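Local coordinates for prolyl endopeptidase (PDB 2BKL), which probably hydrolyses oligopeptides on the carboxyl side of proline and, less readily, alanine, as a serine endopeptidase of the S9A family, at residues E221-D225 with P226-L230. Numbering follows the deposited sequence.
Sequences ERTGD and PTTFL
D225 and T227 meet through the aspartate carboxylate, whose OD1 takes up both the hydroxyl and the backbone N-H of T227. From D225 CB, which lies 3.9 Å from T228 CG2, the side chain runs with CG anti to the backbone N (chi1 -175°), and this carries the carboxylate past P226 to T227. D225 CG lies 3.4 Å from T227 OG1. D225 OD1 accepts two bonds from one face of the carboxylate plane, from T227 OG1 at 2.7 Å and T227 N at 3.0 Å, the latter making an Asx turn. D225 OD2 passes close to the T227 hydroxyl without a bond and rests 3.7 Å from T228 CG2. The main-chain carbonyl of D225 is also gripped twice. T228 N closes the type I beta turn from D225 to T228, whereas T228 OG1 comes within the carbonyl plane, 2.7 Å from D225 O. T228 OG1 in turn accepts from T223 OG1, 2.9 Å away, and T223 OG1 receives D225 N in an ST turn. On the other branch of T223, the methyl CG2 makes a looser apolar contact with L230 CD1, backed by I245. The combined ST, Asx and type I turns form the connection from strand 217-220, the last of one four-stranded blade, to strand 229-234, the first of the next, in the beta-propeller; F229 touches the bound Z-Ala-Pro ligand.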
loop_
_atom_site.group_PDB
_atom_site.type_symbol
_atom_site.label_atom_id
_atom_site.label_comp_id
_atom_site.label_asym_id
_atom_site.label_seq_id
_atom_site.Cartn_x
_atom_site.Cartn_y
_atom_site.Cartn_z
ATOM N N GLU A 221 12.212 22.046 -10.609
ATOM C CA GLU A 221 11.075 22.095 -11.516
ATOM C C GLU A 221 10.558 20.696 -11.829
ATOM O O GLU A 221 11.187 19.680 -11.534
ATOM C CB GLU A 221 11.468 22.822 -12.816
ATOM C CG GLU A 221 11.675 24.318 -12.629
ATOM C CD GLU A 221 11.957 25.024 -13.944
ATOM O OE1 GLU A 221 12.837 24.534 -14.699
ATOM O OE2 GLU A 221 11.300 26.055 -14.238
ATOM N N ARG A 222 9.403 20.668 -12.462
ATOM C CA ARG A 222 8.737 19.421 -12.774
ATOM C C ARG A 222 9.514 18.636 -13.822
ATOM O O ARG A 222 10.329 19.194 -14.542
ATOM C CB ARG A 222 7.328 19.703 -13.304
ATOM C CG ARG A 222 7.302 20.266 -14.711
ATOM C CD ARG A 222 5.954 20.845 -15.082
ATOM N NE ARG A 222 5.939 21.374 -16.439
ATOM C CZ ARG A 222 6.353 22.586 -16.764
ATOM N NH1 ARG A 222 6.781 23.431 -15.834
ATOM N NH2 ARG A 222 6.307 22.963 -18.038
ATOM N N THR A 223 9.243 17.344 -13.909
ATOM C CA THR A 223 9.792 16.523 -14.973
ATOM C C THR A 223 8.980 16.647 -16.247
ATOM O O THR A 223 9.490 16.385 -17.324
ATOM C CB THR A 223 9.778 15.030 -14.596
ATOM O OG1 THR A 223 8.426 14.577 -14.457
ATOM C CG2 THR A 223 10.496 14.777 -13.264
ATOM N N GLY A 224 7.708 17.000 -16.130
ATOM C CA GLY A 224 6.825 16.994 -17.271
ATOM C C GLY A 224 6.441 15.621 -17.806
ATOM O O GLY A 224 5.937 15.501 -18.920
ATOM N N ASP A 225 6.696 14.586 -17.011
ATOM C CA ASP A 225 6.517 13.208 -17.420
ATOM C C ASP A 225 5.612 12.514 -16.406
ATOM O O ASP A 225 6.019 12.280 -15.272
ATOM C CB ASP A 225 7.892 12.538 -17.455
ATOM C CG ASP A 225 7.851 11.143 -17.991
ATOM O OD1 ASP A 225 6.743 10.575 -18.100
ATOM O OD2 ASP A 225 8.916 10.555 -18.356
ATOM N N PRO A 226 4.384 12.216 -16.798
ATOM C CA PRO A 226 3.409 11.667 -15.841
ATOM C C PRO A 226 3.679 10.189 -15.529
ATOM O O PRO A 226 2.911 9.592 -14.771
ATOM C CB PRO A 226 2.074 11.864 -16.560
ATOM C CG PRO A 226 2.450 11.743 -18.005
ATOM C CD PRO A 226 3.803 12.388 -18.147
ATOM N N THR A 227 4.722 9.600 -16.122
ATOM C CA THR A 227 5.126 8.263 -15.743
ATOM C C THR A 227 6.178 8.258 -14.653
ATOM O O THR A 227 6.748 7.203 -14.369
ATOM C CB THR A 227 5.626 7.417 -16.937
ATOM O OG1 THR A 227 6.885 7.930 -17.426
ATOM C CG2 THR A 227 4.632 7.449 -18.094
ATOM N N THR A 228 6.442 9.408 -14.051
ATOM C CA THR A 228 7.405 9.547 -12.963
ATOM C C THR A 228 6.778 10.092 -11.706
ATOM O O THR A 228 5.693 10.648 -11.724
ATOM C CB THR A 228 8.542 10.482 -13.349
ATOM O OG1 THR A 228 8.024 11.817 -13.526
ATOM C CG2 THR A 228 9.176 10.061 -14.669
ATOM N N PHE A 229 7.520 9.955 -10.607
ATOM C CA PHE A 229 7.306 10.729 -9.394
ATOM C C PHE A 229 8.530 11.602 -9.125
ATOM O O PHE A 229 9.656 11.214 -9.396
ATOM C CB PHE A 229 7.073 9.851 -8.168
ATOM C CG PHE A 229 5.875 8.939 -8.269
ATOM C CD1 PHE A 229 5.983 7.667 -8.840
ATOM C CD2 PHE A 229 4.646 9.347 -7.784
ATOM C CE1 PHE A 229 4.856 6.830 -8.918
ATOM C CE2 PHE A 229 3.526 8.512 -7.868
ATOM C CZ PHE A 229 3.637 7.263 -8.415
ATOM N N LEU A 230 8.321 12.754 -8.517
ATOM C CA LEU A 230 9.429 13.589 -8.075
ATOM C C LEU A 230 9.360 13.669 -6.558
ATOM O O LEU A 230 8.329 14.021 -6.006
ATOM C CB LEU A 230 9.291 14.980 -8.684
ATOM C CG LEU A 230 10.478 15.921 -8.516
ATOM C CD1 LEU A 230 11.648 15.500 -9.401
ATOM C CD2 LEU A 230 10.053 17.345 -8.844
#